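Local coordinates for protein beta-galactosidase (Bacillus circulans subsp. alkalophilus, PDB 3TTY) that hydrolyses terminal beta-galactose residues from beta-galactosides as a trimeric TIM-barrel glycoside hydrolase and binds galactose in its active-site pocket, at residues A[547-559]-A[564-576]. Residues are numbered along the deposited sequence; the frame is centred on the assembly and turned at random.
Sequences CDVIHAETAEVLA and DYYKGTPVLTRNK
Glu-556 and Arg-574 pair through their backbones in both directions. Glu-556 N donates to Arg-574 O at 2.9 Å. In return, Arg-574 N donates to Glu-556 O. A water links Glu-556 OE1 with Arg-574 NH1 and Arg-574 O. The far end of the arginine forms a salt bridge with Glu-604. Further along, Leu-558 N donates to Leu-572 O at 2.8 Å. Ala-559 O takes two donors on one face of its plane: Val-571 N at 2.8 Å and Leu-572 N at 3.2 Å, both nearly straight. These bonds join two neighbouring antiparallel strands of a beta hairpin in the mixed sheet of the trimerisation domain. Classic beta bulges shift the register here, where the 564-576 chain turns a corner. A second water connects Ile-550 N with Pro-570 O and Thr-569 OG1. The Pro-570 ring lies between Ile-550 and Val-557, with its CG 3.7 Å from Val-557 CG2. Ile-550 CG1 sits between its own backbone N and carbonyl carbon (chi1 72°). From there, CD1 meets Thr-573 CG2 tip to tip at 3.8 Å. Leu-558 CD1 packs on Arg-574 CB on the other side of the hairpin. Near the 564-569 turns, Val-549 CG2 comes obliquely to the Tyr-566 ring, 3.8 Å from CD2. Cys-547 CB touches the same ring at CE1 (3.6 Å), and Tyr-566 OH hydrogen-bonds to Asp-518.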
loop_
_atom_site.group_PDB
_atom_site.type_symbol
_atom_site.label_atom_id
_atom_site.label_comp_id
_atom_site.label_asym_id
_atom_site.label_seq_id
_atom_site.Cartn_x
_atom_site.Cartn_y
_atom_site.Cartn_z
ATOM N N CYS A 547 -5.272 -20.706 19.276
ATOM C CA CYS A 547 -5.390 -21.694 20.340
ATOM C C CYS A 547 -6.801 -22.250 20.364
ATOM O O CYS A 547 -7.753 -21.531 20.667
ATOM C CB CYS A 547 -5.053 -21.081 21.702
ATOM S SG CYS A 547 -3.311 -20.594 21.927
ATOM N N ASP A 548 -6.934 -23.530 20.034
ATOM C CA ASP A 548 -8.215 -24.215 20.167
ATOM C C ASP A 548 -8.473 -24.555 21.632
ATOM O O ASP A 548 -7.601 -25.101 22.301
ATOM C CB ASP A 548 -8.203 -25.503 19.345
ATOM C CG ASP A 548 -9.299 -25.538 18.304
ATOM O OD1 ASP A 548 -10.190 -24.656 18.358
ATOM O OD2 ASP A 548 -9.276 -26.450 17.446
ATOM N N VAL A 549 -9.661 -24.241 22.140
ATOM C CA VAL A 549 -10.022 -24.647 23.506
ATOM C C VAL A 549 -10.857 -25.907 23.392
ATOM O O VAL A 549 -11.981 -25.848 22.899
ATOM C CB VAL A 549 -10.822 -23.553 24.227
ATOM C CG1 VAL A 549 -11.230 -24.006 25.632
ATOM C CG2 VAL A 549 -10.009 -22.278 24.290
ATOM N N ILE A 550 -10.315 -27.051 23.805
ATOM C CA ILE A 550 -10.969 -28.331 23.486
ATOM C C ILE A 550 -11.315 -29.190 24.700
ATOM O O ILE A 550 -10.851 -28.923 25.806
ATOM C CB ILE A 550 -10.103 -29.164 22.535
ATOM C CG1 ILE A 550 -8.882 -29.720 23.272
ATOM C CG2 ILE A 550 -9.650 -28.316 21.356
ATOM C CD1 ILE A 550 -8.012 -30.588 22.399
ATOM N N HIS A 551 -12.137 -30.217 24.490
ATOM C CA HIS A 551 -12.458 -31.159 25.560
ATOM C C HIS A 551 -12.136 -32.590 25.172
ATOM O O HIS A 551 -12.586 -33.079 24.133
ATOM C CB HIS A 551 -13.934 -31.073 25.946
ATOM C CG HIS A 551 -14.388 -29.696 26.303
ATOM N ND1 HIS A 551 -14.405 -29.232 27.602
ATOM C CD2 HIS A 551 -14.832 -28.675 25.529
ATOM C CE1 HIS A 551 -14.855 -27.988 27.613
ATOM N NE2 HIS A 551 -15.120 -27.627 26.369
ATOM N N ALA A 552 -11.374 -33.275 26.017
ATOM C CA ALA A 552 -11.087 -34.687 25.778
ATOM C C ALA A 552 -12.342 -35.511 26.044
ATOM O O ALA A 552 -12.930 -35.429 27.118
ATOM C CB ALA A 552 -9.943 -35.160 26.653
ATOM N N GLU A 553 -12.756 -36.288 25.053
ATOM C CA GLU A 553 -13.921 -37.141 25.185
ATOM C C GLU A 553 -13.461 -38.588 25.296
ATOM O O GLU A 553 -13.653 -39.219 26.332
ATOM C CB GLU A 553 -14.881 -36.934 24.002
ATOM C CG GLU A 553 -15.439 -35.514 23.956
ATOM C CD GLU A 553 -16.479 -35.288 22.871
ATOM O OE1 GLU A 553 -16.199 -35.560 21.680
ATOM O OE2 GLU A 553 -17.582 -34.813 23.215
ATOM N N THR A 554 -12.843 -39.103 24.240
ATOM C CA THR A 554 -12.259 -40.439 24.272
ATOM C C THR A 554 -10.731 -40.361 24.307
ATOM O O THR A 554 -10.040 -41.341 24.613
ATOM C CB THR A 554 -12.702 -41.271 23.045
ATOM O OG1 THR A 554 -14.052 -41.726 23.241
ATOM C CG2 THR A 554 -11.821 -42.491 22.882
ATOM N N ALA A 555 -10.207 -39.181 23.997
ATOM C CA ALA A 555 -8.767 -38.990 23.855
ATOM C C ALA A 555 -8.037 -38.769 25.182
ATOM O O ALA A 555 -8.548 -38.124 26.097
ATOM C CB ALA A 555 -8.490 -37.828 22.905
ATOM N N GLU A 556 -6.835 -39.322 25.269
ATOM C CA GLU A 556 -5.925 -39.063 26.378
ATOM C C GLU A 556 -5.259 -37.705 26.182
ATOM O O GLU A 556 -4.925 -37.334 25.054
ATOM C CB GLU A 556 -4.864 -40.166 26.426
ATOM C CG GLU A 556 -3.745 -39.969 27.440
ATOM C CD GLU A 556 -2.642 -41.028 27.315
ATOM O OE1 GLU A 556 -2.614 -41.765 26.299
ATOM O OE2 GLU A 556 -1.796 -41.122 28.231
ATOM N N VAL A 557 -5.083 -36.966 27.276
ATOM C CA VAL A 557 -4.423 -35.661 27.250
ATOM C C VAL A 557 -2.935 -35.830 27.529
ATOM O O VAL A 557 -2.550 -36.365 28.566
ATOM C CB VAL A 557 -5.032 -34.697 28.297
ATOM C CG1 VAL A 557 -4.306 -33.345 28.296
ATOM C CG2 VAL A 557 -6.529 -34.503 28.050
ATOM N N LEU A 558 -2.099 -35.385 26.595
ATOM C CA LEU A 558 -0.654 -35.525 26.745
ATOM C C LEU A 558 0.006 -34.224 27.179
ATOM O O LEU A 558 1.112 -34.241 27.723
ATOM C CB LEU A 558 -0.017 -36.035 25.448
ATOM C CG LEU A 558 -0.537 -37.374 24.927
ATOM C CD1 LEU A 558 0.162 -37.735 23.644
ATOM C CD2 LEU A 558 -0.353 -38.484 25.963
ATOM N N ALA A 559 -0.675 -33.103 26.942
ATOM C CA ALA A 559 -0.144 -31.780 27.268
ATOM C C ALA A 559 -1.263 -30.752 27.360
ATOM O O ALA A 559 -2.280 -30.872 26.681
ATOM C CB ALA A 559 0.898 -31.339 26.241
ATOM N N ASP A 564 -3.226 -17.963 30.259
ATOM C CA ASP A 564 -4.489 -17.426 29.762
ATOM C C ASP A 564 -5.672 -18.176 30.380
ATOM O O ASP A 564 -5.471 -19.138 31.122
ATOM C CB ASP A 564 -4.526 -17.498 28.228
ATOM C CG ASP A 564 -4.969 -16.194 27.595
ATOM O OD1 ASP A 564 -5.806 -15.497 28.205
ATOM O OD2 ASP A 564 -4.473 -15.863 26.493
ATOM N N TYR A 565 -6.897 -17.744 30.077
ATOM C CA TYR A 565 -8.087 -18.323 30.719
ATOM C C TYR A 565 -8.301 -19.810 30.441
ATOM O O TYR A 565 -9.009 -20.485 31.195
ATOM C CB TYR A 565 -9.353 -17.529 30.383
ATOM C CG TYR A 565 -9.884 -17.734 28.980
ATOM C CD1 TYR A 565 -9.371 -17.018 27.907
ATOM C CD2 TYR A 565 -10.910 -18.637 28.734
ATOM C CE1 TYR A 565 -9.861 -17.202 26.629
ATOM C CE2 TYR A 565 -11.405 -18.833 27.461
ATOM C CZ TYR A 565 -10.878 -18.115 26.412
ATOM O OH TYR A 565 -11.374 -18.313 25.148
ATOM N N TYR A 566 -7.701 -20.327 29.372
ATOM C CA TYR A 566 -7.796 -21.762 29.093
ATOM C C TYR A 566 -6.621 -22.574 29.651
ATOM O O TYR A 566 -6.450 -23.752 29.325
ATOM C CB TYR A 566 -7.987 -22.043 27.607
ATOM C CG TYR A 566 -7.277 -21.098 26.661
ATOM C CD1 TYR A 566 -6.035 -21.416 26.120
ATOM C CD2 TYR A 566 -7.873 -19.911 26.277
ATOM C CE1 TYR A 566 -5.401 -20.561 25.231
ATOM C CE2 TYR A 566 -7.252 -19.053 25.390
ATOM C CZ TYR A 566 -6.018 -19.375 24.870
ATOM O OH TYR A 566 -5.417 -18.497 23.989
ATOM N N LYS A 567 -5.821 -21.939 30.498
ATOM C CA LYS A 567 -4.733 -22.623 31.165
ATOM C C LYS A 567 -5.199 -23.953 31.742
ATOM O O LYS A 567 -6.238 -24.020 32.392
ATOM C CB LYS A 567 -4.179 -21.745 32.287
ATOM C CG LYS A 567 -3.076 -22.409 33.104
ATOM C CD LYS A 567 -2.672 -21.529 34.271
ATOM C CE LYS A 567 -1.484 -22.111 35.019
ATOM N NZ LYS A 567 -0.979 -21.138 36.032
ATOM N N GLY A 568 -4.431 -25.007 31.491
ATOM C CA GLY A 568 -4.708 -26.309 32.063
ATOM C C GLY A 568 -5.669 -27.154 31.244
ATOM O O GLY A 568 -6.082 -28.237 31.676
ATOM N N THR A 569 -6.037 -26.672 30.061
ATOM C CA THR A 569 -6.911 -27.449 29.189
ATOM C C THR A 569 -6.036 -28.083 28.108
ATOM O O THR A 569 -4.910 -27.636 27.883
ATOM C CB THR A 569 -8.054 -26.585 28.595
ATOM O OG1 THR A 569 -7.502 -25.456 27.909
ATOM C CG2 THR A 569 -8.989 -26.090 29.703
ATOM N N PRO A 570 -6.536 -29.134 27.447
ATOM C CA PRO A 570 -5.702 -29.917 26.523
ATOM C C PRO A 570 -5.205 -29.144 25.301
ATOM O O PRO A 570 -5.963 -28.390 24.685
ATOM C CB PRO A 570 -6.637 -31.051 26.076
ATOM C CG PRO A 570 -7.716 -31.109 27.139
ATOM C CD PRO A 570 -7.891 -29.694 27.592
ATOM N N VAL A 571 -3.937 -29.333 24.955
ATOM C CA VAL A 571 -3.388 -28.773 23.720
ATOM C C VAL A 571 -2.789 -29.882 22.845
ATOM O O VAL A 571 -2.683 -29.738 21.622
ATOM C CB VAL A 571 -2.378 -27.632 23.992
ATOM C CG1 VAL A 571 -1.185 -28.131 24.806
ATOM C CG2 VAL A 571 -1.927 -26.990 22.686
ATOM N N LEU A 572 -2.421 -31.000 23.468
ATOM C CA LEU A 572 -2.045 -32.192 22.709
ATOM C C LEU A 572 -2.800 -33.424 23.207
ATOM O O LEU A 572 -2.757 -33.756 24.397
ATOM C CB LEU A 572 -0.544 -32.443 22.762
ATOM C CG LEU A 572 -0.082 -33.677 21.989
ATOM C CD1 LEU A 572 -0.360 -33.532 20.499
ATOM C CD2 LEU A 572 1.408 -33.987 22.246
ATOM N N THR A 573 -3.494 -34.101 22.295
ATOM C CA THR A 573 -4.255 -35.283 22.666
ATOM C C THR A 573 -3.914 -36.471 21.774
ATOM O O THR A 573 -3.487 -36.296 20.630
ATOM C CB THR A 573 -5.779 -35.011 22.629
ATOM O OG1 THR A 573 -6.209 -34.836 21.271
ATOM C CG2 THR A 573 -6.123 -33.752 23.460
ATOM N N ARG A 574 -4.089 -37.674 22.320
ATOM C CA ARG A 574 -3.905 -38.919 21.579
ATOM C C ARG A 574 -5.141 -39.798 21.755
ATOM O O ARG A 574 -5.481 -40.175 22.882
ATOM C CB ARG A 574 -2.666 -39.674 22.081
ATOM C CG ARG A 574 -2.417 -41.019 21.397
ATOM C CD ARG A 574 -1.260 -41.775 22.039
ATOM N NE ARG A 574 -0.870 -42.961 21.278
ATOM C CZ ARG A 574 -1.340 -44.185 21.501
ATOM N NH1 ARG A 574 -2.228 -44.392 22.465
ATOM N NH2 ARG A 574 -0.923 -45.210 20.764
ATOM N N ASN A 575 -5.809 -40.113 20.645
ATOM C CA ASN A 575 -6.962 -41.011 20.675
ATOM C C ASN A 575 -6.667 -42.365 20.075
ATOM O O ASN A 575 -6.270 -42.450 18.920
ATOM C CB ASN A 575 -8.168 -40.424 19.926
ATOM C CG ASN A 575 -9.488 -41.144 20.291
ATOM O OD1 ASN A 575 -9.754 -41.401 21.460
ATOM N ND2 ASN A 575 -10.282 -41.491 19.293
ATOM N N LYS A 576 -6.894 -43.430 20.840
ATOM C CA LYS A 576 -6.788 -44.781 20.280
ATOM C C LYS A 576 -8.070 -45.138 19.533
ATOM O O LYS A 576 -9.166 -44.998 20.068
ATOM C CB LYS A 576 -6.518 -45.816 21.373
ATOM C CG LYS A 576 -6.137 -47.190 20.823
ATOM C CD LYS A 576 -4.769 -47.146 20.142
ATOM C CE LYS A 576 -4.302 -48.538 19.738
ATOM N NZ LYS A 576 -2.971 -48.529 19.054
HETATM O O HOH W 1 -8.010 -26.479 25.435
HETATM O O HOH W 2 -4.176 -42.718 23.987
#